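Local coordinates for DnaJ homolog subfamily C member 27-A (Xenopus laevis, PDB 6JMG), which binds GTP as a Rab-family small GTPase that also carries a DnaJ domain, and is possibly involved in regulating the MEK/ERK pathway, at residues V19-N24 / I69-G74; K61-K66 / A181-C186; L243-K248 / D256-V261. All coordinates share one frame; numbering follows the deposited sequence.

Contacts 1 and 2 belong to the GTPase domain, contact 3 to the DnaJ domain that follows it in the chain. Strand 63-72 links the first two: its early part meets helix 171-187 in contact 2, its last residues pair with strand 15-22 in contact 1, and the two centres lie about 21 Å apart. Along the chain their segments alternate, 19-24, 61-66, 69-74, then 181-186, so the two contacts cross, both reaching the same sheet. Contact 3 comes later, in series, joining helices 230-244 and 254-278; its centre is about 36 Å from that of contact 1 and about 29 Å from that of contact 2. Contacts 1 and 3, the nucleotide end and the J-domain signature, lie on opposite sides of the chain's centre.

Contact 1 of 3, residues V19-N24 / I69-G74; sequences VISMGN and IFDMAG. With GTP (guanosine-5'-triphosphate), chain C.
Val19 and Ile20 run parallel beside Ile69 and Phe70, a buried pairing in the Ras-family sheet between two strands that lead at their C-terminal ends into the P-loop and through the switch II DxxG motif. The strand axes come within 4.7 Å at 10°. Phe70 N donates to Val19 O at 2.8 Å, nearly head-on to the carbonyl; the next bond, Ser21 N to Phe70 O, is weak. A side chain then takes over the pairing: with chi1 at 65°, Ser21 OG sits between its own backbone N and carbonyl carbon, which brings it 2.8 Å from Met72 N, whose N-H it accepts. Asp71 OD1 stands 2.9 Å from Ser21 OG, while OD2 is taken by Ser30, a magnesium ligand. Among the apolar side chains, Ile20 CG2 touches Phe70 CB at 3.9 Å. Replacing Ser21 by an alanine would probably leave Met72 N without its side-chain acceptor and a gap where the hydroxyl stood. Beyond the pairing, Gly74 N donates to the gamma-phosphate oxygen O2G of GTP at 2.9 Å. The chemistry implies that the hydroxyl carries the pairing past its last backbone bonds, toward the residues that meet the gamma-phosphate.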
loop_
_atom_site.group_PDB
_atom_site.type_symbol
_atom_site.label_atom_id
_atom_site.label_comp_id
_atom_site.label_asym_id
_atom_site.label_seq_id
_atom_site.Cartn_x
_atom_site.Cartn_y
_atom_site.Cartn_z
ATOM N N VAL A 19 9.746 -0.315 -9.569
ATOM C CA VAL A 19 10.015 -0.043 -8.160
ATOM C C VAL A 19 10.280 1.450 -8.010
ATOM O O VAL A 19 11.005 2.044 -8.823
ATOM C CB VAL A 19 11.219 -0.861 -7.644
ATOM C CG1 VAL A 19 11.605 -0.412 -6.269
ATOM C CG2 VAL A 19 10.928 -2.375 -7.680
ATOM N N ILE A 20 9.668 2.080 -7.021
ATOM C CA ILE A 20 9.972 3.470 -6.731
ATOM C C ILE A 20 10.423 3.604 -5.286
ATOM O O ILE A 20 10.177 2.733 -4.444
ATOM C CB ILE A 20 8.774 4.385 -7.007
ATOM C CG1 ILE A 20 7.661 4.095 -6.023
ATOM C CG2 ILE A 20 8.280 4.207 -8.445
ATOM C CD1 ILE A 20 6.567 5.138 -6.111
ATOM N N SER A 21 11.071 4.728 -4.998
ATOM C CA SER A 21 11.502 5.080 -3.649
ATOM C C SER A 21 10.794 6.346 -3.186
ATOM O O SER A 21 10.665 7.310 -3.946
ATOM C CB SER A 21 13.009 5.319 -3.619
ATOM O OG SER A 21 13.313 6.468 -4.409
ATOM N N MET A 22 10.383 6.371 -1.927
ATOM C CA MET A 22 9.727 7.548 -1.382
ATOM C C MET A 22 10.286 7.812 0.013
ATOM O O MET A 22 10.679 6.884 0.732
ATOM C CB MET A 22 8.186 7.396 -1.318
ATOM C CG MET A 22 7.485 7.096 -2.637
ATOM S SD MET A 22 5.683 6.852 -2.575
ATOM C CE MET A 22 5.311 7.491 -0.969
ATOM N N GLY A 23 10.313 9.081 0.383
ATOM C CA GLY A 23 10.751 9.516 1.696
ATOM C C GLY A 23 11.505 10.833 1.599
ATOM O O GLY A 23 11.955 11.257 0.529
ATOM N N ASN A 24 11.662 11.484 2.749
ATOM C CA ASN A 24 12.205 12.834 2.800
ATOM C C ASN A 24 13.633 12.887 2.250
ATOM O O ASN A 24 14.303 11.869 2.046
ATOM C CB ASN A 24 12.152 13.359 4.233
ATOM C CG ASN A 24 10.736 13.776 4.657
ATOM O OD1 ASN A 24 9.767 13.564 3.930
ATOM N ND2 ASN A 24 10.623 14.379 5.833
ATOM N N ILE A 69 13.675 0.901 -11.819
ATOM C CA ILE A 69 13.746 1.670 -10.589
ATOM C C ILE A 69 13.604 3.146 -10.930
ATOM O O ILE A 69 14.312 3.657 -11.805
ATOM C CB ILE A 69 15.054 1.385 -9.828
ATOM C CG1 ILE A 69 15.136 -0.103 -9.459
ATOM C CG2 ILE A 69 15.115 2.193 -8.546
ATOM C CD1 ILE A 69 16.391 -0.505 -8.626
ATOM N N PHE A 70 12.659 3.811 -10.269
ATOM C CA PHE A 70 12.462 5.258 -10.333
ATOM C C PHE A 70 12.777 5.761 -8.934
ATOM O O PHE A 70 11.899 5.842 -8.071
ATOM C CB PHE A 70 11.030 5.629 -10.765
ATOM C CG PHE A 70 10.684 5.156 -12.143
ATOM C CD1 PHE A 70 10.515 3.797 -12.405
ATOM C CD2 PHE A 70 10.539 6.059 -13.185
ATOM C CE1 PHE A 70 10.204 3.350 -13.686
ATOM C CE2 PHE A 70 10.223 5.628 -14.452
ATOM C CZ PHE A 70 10.059 4.268 -14.705
ATOM N N ASP A 71 14.037 6.109 -8.726
ATOM C CA ASP A 71 14.502 6.626 -7.450
ATOM C C ASP A 71 14.069 8.080 -7.378
ATOM O O ASP A 71 14.532 8.896 -8.182
ATOM C CB ASP A 71 16.016 6.455 -7.365
ATOM C CG ASP A 71 16.626 7.125 -6.148
ATOM O OD1 ASP A 71 15.912 7.388 -5.165
ATOM O OD2 ASP A 71 17.838 7.395 -6.184
ATOM N N MET A 72 13.148 8.404 -6.456
ATOM C CA MET A 72 12.545 9.734 -6.446
ATOM C C MET A 72 13.303 10.669 -5.518
ATOM O O MET A 72 13.879 10.253 -4.512
ATOM C CB MET A 72 11.066 9.705 -6.006
ATOM C CG MET A 72 10.128 8.705 -6.736
ATOM S SD MET A 72 8.332 8.971 -6.474
ATOM C CE MET A 72 8.197 9.049 -4.755
ATOM N N ALA A 73 13.242 11.955 -5.845
ATOM C CA ALA A 73 13.832 12.995 -5.020
ATOM C C ALA A 73 12.865 13.345 -3.900
ATOM O O ALA A 73 11.657 13.460 -4.121
ATOM C CB ALA A 73 14.134 14.218 -5.876
ATOM N N GLY A 74 13.388 13.497 -2.690
ATOM C CA GLY A 74 12.516 13.652 -1.535
ATOM C C GLY A 74 12.136 15.082 -1.197
ATOM O O GLY A 74 11.181 15.328 -0.462
HETATM P PG GTP C . 17.393 12.773 -1.848
HETATM O O1G GTP C . 17.689 12.083 -3.162
HETATM O O2G GTP C . 15.927 12.714 -1.500
HETATM O O3G GTP C . 17.827 14.225 -1.938
HETATM O O3B GTP C . 18.117 12.056 -0.591
HETATM P PB GTP C . 18.289 10.460 -0.456
HETATM O O1B GTP C . 17.121 9.846 0.268
HETATM O O2B GTP C . 18.491 9.735 -1.765
HETATM O O3A GTP C . 19.562 10.333 0.521
HETATM P PA GTP C . 20.974 9.750 0.030
HETATM O O1A GTP C . 20.891 8.303 -0.390
HETATM O O2A GTP C . 21.554 10.574 -1.081
HETATM O "O5'" GTP C . 21.802 9.960 1.376
HETATM C "C5'" GTP C . 21.839 11.231 1.980
HETATM C "C4'" GTP C . 23.112 11.303 2.815
HETATM O "O4'" GTP C . 22.989 10.382 3.864
HETATM C "C3'" GTP C . 24.367 10.910 2.077
HETATM O "O3'" GTP C . 25.351 11.730 2.626
HETATM C "C2'" GTP C . 24.681 9.494 2.498
HETATM O "O2'" GTP C . 26.055 9.210 2.638
HETATM C "C1'" GTP C . 24.073 9.458 3.866
HETATM N N9 GTP C . 23.566 8.126 4.195
HETATM C C8 GTP C . 22.678 7.373 3.467
HETATM N N7 GTP C . 22.438 6.223 4.152
HETATM C C5 GTP C . 23.160 6.241 5.296
HETATM C C6 GTP C . 23.280 5.337 6.340
HETATM O O6 GTP C . 22.670 4.270 6.325
HETATM N N1 GTP C . 24.083 5.647 7.417
HETATM C C2 GTP C . 24.774 6.833 7.456
HETATM N N2 GTP C . 25.551 7.088 8.500
HETATM N N3 GTP C . 24.656 7.736 6.413
HETATM C C4 GTP C . 23.866 7.439 5.349
#

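Contact 2 of 3, residues K61-K66 / A181-C186; sequences KDREIK and AIVDLC
Val183 on the last helix of the GTPase domain packs against Lys61 of the turn between strands 51-60 and 63-72 and against Ile65 of strand 63-72, joining helix 171-187 to both. The closely packed part is the valine. Its two methyls divide the work: Val183 CG1, anti to the backbone N at a chi1 of 166°, lies 3.8 Å from Lys61 CG, while Val183 CG2 meets Ile65 CD1 at 4.0 Å. The isoleucine crosses the valine obliquely and touches it through the end of its chain, whereas the lysine slides past in the opposite direction, offering its CG methylene. Ile60 also touches Val183, and Ile65 rests on Leu15, Ile17 and Val58, so this apolar patch continues onto strands 15-22 and 51-60.

Toward solvent the contact thins out. Arg63 brings only the aliphatic foot of its chain near the helix, Arg63 CG lying 4.3 Å from Val183 CG1, and the residue touches a crystal neighbour, so its pose may owe something to the lattice. Lys61 is exposed, yet it bends at chi2 and chi4, and its side chain crosses that of Asp184 at about a right angle, bringing NZ to the carboxylate. Lys61 NZ forms a salt bridge with Asp184 OD1 at 2.9 Å, while Asp184 OD2 is 4.1 Å from Lys61 NZ, so one carboxylate oxygen does most of the pairing.

Lys61 therefore works in two ways, its CG methylene covering a buried valine and its charge meeting a carboxylate one residue further along the helix. That ion pair lies at the solvent side, where water probably weakens it.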
loop_
_atom_site.group_PDB
_atom_site.type_symbol
_atom_site.label_atom_id
_atom_site.label_comp_id
_atom_site.label_asym_id
_atom_site.label_seq_id
_atom_site.Cartn_x
_atom_site.Cartn_y
_atom_site.Cartn_z
ATOM N N LYS A 61 13.328 -16.440 -6.198
ATOM C CA LYS A 61 12.713 -17.755 -6.419
ATOM C C LYS A 61 13.655 -18.411 -7.430
ATOM O O LYS A 61 14.855 -18.490 -7.159
ATOM C CB LYS A 61 11.243 -17.657 -6.825
ATOM C CG LYS A 61 10.368 -16.924 -5.810
ATOM C CD LYS A 61 10.725 -17.293 -4.378
ATOM C CE LYS A 61 10.008 -16.394 -3.389
ATOM N NZ LYS A 61 8.519 -16.441 -3.583
ATOM N N ASP A 62 13.169 -18.858 -8.579
ATOM C CA ASP A 62 14.026 -18.875 -9.758
ATOM C C ASP A 62 13.275 -18.251 -10.918
ATOM O O ASP A 62 13.267 -18.742 -12.050
ATOM C CB ASP A 62 14.545 -20.271 -10.087
ATOM C CG ASP A 62 13.532 -21.349 -9.823
ATOM O OD1 ASP A 62 12.324 -21.034 -9.764
ATOM O OD2 ASP A 62 13.957 -22.510 -9.647
ATOM N N ARG A 63 12.651 -17.117 -10.621
ATOM C CA ARG A 63 12.141 -16.214 -11.631
ATOM C C ARG A 63 13.201 -15.156 -11.886
ATOM O O ARG A 63 13.836 -14.663 -10.948
ATOM C CB ARG A 63 10.845 -15.542 -11.172
ATOM C CG ARG A 63 9.669 -16.475 -10.929
ATOM C CD ARG A 63 8.503 -16.094 -11.826
ATOM N NE ARG A 63 8.952 -15.902 -13.202
ATOM C CZ ARG A 63 8.252 -15.266 -14.132
ATOM N NH1 ARG A 63 7.073 -14.751 -13.818
ATOM N NH2 ARG A 63 8.734 -15.143 -15.367
ATOM N N GLU A 64 13.406 -14.825 -13.158
ATOM C CA GLU A 64 14.297 -13.738 -13.525
ATOM C C GLU A 64 13.484 -12.448 -13.614
ATOM O O GLU A 64 12.463 -12.395 -14.317
ATOM C CB GLU A 64 15.004 -14.028 -14.843
ATOM C CG GLU A 64 16.460 -13.594 -14.838
ATOM C CD GLU A 64 17.370 -14.601 -14.145
ATOM O OE1 GLU A 64 17.360 -15.789 -14.535
ATOM O OE2 GLU A 64 18.083 -14.208 -13.194
ATOM N N ILE A 65 13.923 -11.419 -12.885
ATOM C CA ILE A 65 13.166 -10.181 -12.731
ATOM C C ILE A 65 13.976 -9.032 -13.321
ATOM O O ILE A 65 15.122 -8.800 -12.919
ATOM C CB ILE A 65 12.841 -9.872 -11.255
ATOM C CG1 ILE A 65 12.393 -11.117 -10.483
ATOM C CG2 ILE A 65 11.804 -8.774 -11.166
ATOM C CD1 ILE A 65 11.294 -11.917 -11.147
ATOM N N LYS A 66 13.365 -8.292 -14.239
ATOM C CA LYS A 66 13.931 -7.046 -14.731
ATOM C C LYS A 66 13.229 -5.913 -13.990
ATOM O O LYS A 66 12.005 -5.769 -14.082
ATOM C CB LYS A 66 13.765 -6.925 -16.247
ATOM C CG LYS A 66 14.286 -5.613 -16.850
ATOM C CD LYS A 66 13.808 -5.403 -18.306
ATOM C CE LYS A 66 14.086 -3.973 -18.837
ATOM N NZ LYS A 66 12.909 -3.030 -18.754
ATOM N N ALA A 181 8.056 -10.911 -1.957
ATOM C CA ALA A 181 6.667 -10.483 -1.887
ATOM C C ALA A 181 6.175 -10.018 -3.261
ATOM O O ALA A 181 5.023 -10.261 -3.633
ATOM C CB ALA A 181 6.503 -9.389 -0.825
ATOM N N ILE A 182 7.047 -9.381 -4.045
ATOM C CA ILE A 182 6.627 -8.888 -5.351
ATOM C C ILE A 182 6.437 -10.050 -6.322
ATOM O O ILE A 182 5.504 -10.048 -7.131
ATOM C CB ILE A 182 7.626 -7.846 -5.888
ATOM C CG1 ILE A 182 7.575 -6.564 -5.047
ATOM C CG2 ILE A 182 7.300 -7.483 -7.326
ATOM C CD1 ILE A 182 8.670 -5.532 -5.398
ATOM N N VAL A 183 7.313 -11.056 -6.269
ATOM C CA VAL A 183 7.096 -12.263 -7.066
ATOM C C VAL A 183 5.789 -12.935 -6.659
ATOM O O VAL A 183 5.013 -13.377 -7.514
ATOM C CB VAL A 183 8.297 -13.224 -6.944
ATOM C CG1 VAL A 183 7.941 -14.595 -7.486
ATOM C CG2 VAL A 183 9.501 -12.671 -7.702
ATOM N N ASP A 184 5.530 -13.037 -5.348
ATOM C CA ASP A 184 4.267 -13.605 -4.887
ATOM C C ASP A 184 3.088 -12.784 -5.391
ATOM O O ASP A 184 2.042 -13.335 -5.749
ATOM C CB ASP A 184 4.230 -13.691 -3.355
ATOM C CG ASP A 184 5.213 -14.705 -2.791
ATOM O OD1 ASP A 184 5.701 -15.582 -3.545
ATOM O OD2 ASP A 184 5.494 -14.628 -1.573
ATOM N N LEU A 185 3.239 -11.461 -5.431
ATOM C CA LEU A 185 2.175 -10.614 -5.956
ATOM C C LEU A 185 1.984 -10.838 -7.455
ATOM O O LEU A 185 0.855 -10.820 -7.956
ATOM C CB LEU A 185 2.490 -9.149 -5.661
ATOM C CG LEU A 185 1.503 -8.103 -6.199
ATOM C CD1 LEU A 185 0.460 -7.749 -5.126
ATOM C CD2 LEU A 185 2.220 -6.841 -6.712
ATOM N N CYS A 186 3.074 -11.071 -8.188
ATOM C CA CYS A 186 2.960 -11.254 -9.630
ATOM C C CYS A 186 2.367 -12.610 -9.972
ATOM O O CYS A 186 1.551 -12.721 -10.891
ATOM C CB CYS A 186 4.331 -11.105 -10.288
ATOM S SG CYS A 186 4.864 -9.407 -10.478
#

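Contact 3 of 3, residues L243-K248 / D256-V261; sequences LLHPDK and DAFKAV
Phe258 rests against the end of helix 230-244 and the loop after it, meeting Leu244, His245 and Pro246 in turn. Phe258 CB lies 3.9 Å from Leu244 O and 4.0 Å from Pro246 CD. With CG anti to the backbone N (chi1 180°), the ring is placed against His245 and Pro246. Pro246 CD stays beside the first part of the ring, near CG and CD2, the two side chains crossing at about a right angle. On the other branch Phe258 CD1 comes to 4.2 Å from His245 CA. Further out, CE1, CE2 and finally CZ all neighbour His245 CD2, Phe258 CZ at 3.8 Å. His245 CD2 stands over one face of the Phe258 ring, toward its rim, giving an edge-to-face pair of His245 and Phe258 with ring centroids 4.9 Å apart and planes at 54°. At the edge of the imidazole, Asp247 N donates to His245 ND1 at 2.9 Å, close to the ring plane, which probably limits its rotation. His245, Pro246 and Asp247 form the HPD signature of J domains, the motif that in relatives engages Hsp70. Deeper in, Leu244 CD1 touches Ala257 CB and Val261 CG2. Phe258 also packs on Tyr237 and Ala241, so helix 254-278 lies against helix 230-244, while helix 203-213 meets Leu244 through Ile209 and Ile212.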
loop_
_atom_site.group_PDB
_atom_site.type_symbol
_atom_site.label_atom_id
_atom_site.label_comp_id
_atom_site.label_asym_id
_atom_site.label_seq_id
_atom_site.Cartn_x
_atom_site.Cartn_y
_atom_site.Cartn_z
ATOM N N LEU A 243 -14.848 -4.472 2.971
ATOM C CA LEU A 243 -14.854 -5.234 4.207
ATOM C C LEU A 243 -15.136 -6.709 3.940
ATOM O O LEU A 243 -14.492 -7.584 4.526
ATOM C CB LEU A 243 -15.898 -4.639 5.164
ATOM C CG LEU A 243 -15.970 -5.161 6.602
ATOM C CD1 LEU A 243 -14.671 -4.879 7.361
ATOM C CD2 LEU A 243 -17.155 -4.531 7.313
ATOM N N LEU A 244 -16.040 -7.004 3.006
ATOM C CA LEU A 244 -16.638 -8.326 2.910
ATOM C C LEU A 244 -16.276 -9.111 1.660
ATOM O O LEU A 244 -16.723 -10.256 1.524
ATOM C CB LEU A 244 -18.152 -8.210 2.962
ATOM C CG LEU A 244 -18.711 -7.602 4.219
ATOM C CD1 LEU A 244 -20.190 -7.521 4.042
ATOM C CD2 LEU A 244 -18.347 -8.464 5.395
ATOM N N HIS A 245 -15.515 -8.547 0.743
ATOM C CA HIS A 245 -15.289 -9.243 -0.508
ATOM C C HIS A 245 -14.624 -10.602 -0.189
ATOM O O HIS A 245 -13.739 -10.644 0.648
ATOM C CB HIS A 245 -14.420 -8.425 -1.451
ATOM C CG HIS A 245 -14.352 -8.998 -2.831
ATOM N ND1 HIS A 245 -13.639 -10.140 -3.121
ATOM C CD2 HIS A 245 -14.943 -8.616 -3.988
ATOM C CE1 HIS A 245 -13.779 -10.427 -4.403
ATOM N NE2 HIS A 245 -14.556 -9.512 -4.951
ATOM N N PRO A 246 -15.131 -11.685 -0.790
ATOM C CA PRO A 246 -14.585 -13.023 -0.410
ATOM C C PRO A 246 -13.109 -13.216 -0.736
ATOM O O PRO A 246 -12.492 -14.137 -0.183
ATOM C CB PRO A 246 -15.459 -13.992 -1.230
ATOM C CG PRO A 246 -16.577 -13.184 -1.808
ATOM C CD PRO A 246 -16.181 -11.752 -1.796
ATOM N N ASP A 247 -12.528 -12.392 -1.616
ATOM C CA ASP A 247 -11.088 -12.421 -1.848
ATOM C C ASP A 247 -10.325 -11.918 -0.624
ATOM O O ASP A 247 -9.292 -12.481 -0.245
ATOM C CB ASP A 247 -10.732 -11.547 -3.050
ATOM C CG ASP A 247 -10.915 -12.247 -4.379
ATOM O OD1 ASP A 247 -11.325 -13.429 -4.410
ATOM O OD2 ASP A 247 -10.646 -11.582 -5.405
ATOM N N LYS A 248 -10.794 -10.812 -0.041
ATOM C CA LYS A 248 -10.158 -10.152 1.087
ATOM C C LYS A 248 -10.566 -10.742 2.426
ATOM O O LYS A 248 -9.761 -10.726 3.366
ATOM C CB LYS A 248 -10.479 -8.649 1.075
ATOM C CG LYS A 248 -10.056 -7.945 -0.208
ATOM C CD LYS A 248 -10.248 -6.426 -0.127
ATOM C CE LYS A 248 -8.930 -5.688 -0.405
ATOM N NZ LYS A 248 -9.052 -4.206 -0.265
ATOM N N ASP A 256 -21.812 -14.797 0.654
ATOM C CA ASP A 256 -23.248 -14.520 0.620
ATOM C C ASP A 256 -23.533 -13.115 1.126
ATOM O O ASP A 256 -24.424 -12.425 0.614
ATOM C CB ASP A 256 -24.030 -15.544 1.440
ATOM C CG ASP A 256 -23.692 -16.966 1.066
ATOM O OD1 ASP A 256 -23.972 -17.363 -0.087
ATOM O OD2 ASP A 256 -23.143 -17.683 1.934
ATOM N N ALA A 257 -22.774 -12.674 2.124
ATOM C CA ALA A 257 -22.914 -11.310 2.602
ATOM C C ALA A 257 -22.546 -10.312 1.518
ATOM O O ALA A 257 -23.254 -9.316 1.311
ATOM C CB ALA A 257 -22.037 -11.107 3.829
ATOM N N PHE A 258 -21.445 -10.567 0.804
ATOM C CA PHE A 258 -21.082 -9.693 -0.301
ATOM C C PHE A 258 -22.174 -9.662 -1.366
ATOM O O PHE A 258 -22.638 -8.590 -1.763
ATOM C CB PHE A 258 -19.775 -10.140 -0.914
ATOM C CG PHE A 258 -19.350 -9.285 -2.059
ATOM C CD1 PHE A 258 -19.023 -7.948 -1.854
ATOM C CD2 PHE A 258 -19.297 -9.797 -3.334
ATOM C CE1 PHE A 258 -18.627 -7.162 -2.888
ATOM C CE2 PHE A 258 -18.907 -8.993 -4.394
ATOM C CZ PHE A 258 -18.572 -7.681 -4.168
ATOM N N LYS A 259 -22.634 -10.837 -1.802
ATOM C CA LYS A 259 -23.725 -10.899 -2.767
ATOM C C LYS A 259 -24.948 -10.127 -2.272
ATOM O O LYS A 259 -25.635 -9.458 -3.060
ATOM C CB LYS A 259 -24.079 -12.364 -3.046
ATOM C CG LYS A 259 -25.211 -12.555 -4.053
ATOM C CD LYS A 259 -25.577 -14.031 -4.249
ATOM C CE LYS A 259 -24.340 -14.943 -4.186
ATOM N NZ LYS A 259 -24.469 -16.203 -4.999
ATOM N N ALA A 260 -25.230 -10.190 -0.968
ATOM C CA ALA A 260 -26.409 -9.508 -0.450
ATOM C C ALA A 260 -26.227 -8.003 -0.514
ATOM O O ALA A 260 -27.156 -7.264 -0.869
ATOM C CB ALA A 260 -26.691 -9.957 0.982
ATOM N N VAL A 261 -25.024 -7.542 -0.186
ATOM C CA VAL A 261 -24.710 -6.123 -0.264
ATOM C C VAL A 261 -24.797 -5.637 -1.713
ATOM O O VAL A 261 -25.375 -4.577 -2.005
ATOM C CB VAL A 261 -23.328 -5.884 0.375
ATOM C CG1 VAL A 261 -22.665 -4.652 -0.184
ATOM C CG2 VAL A 261 -23.488 -5.775 1.878
#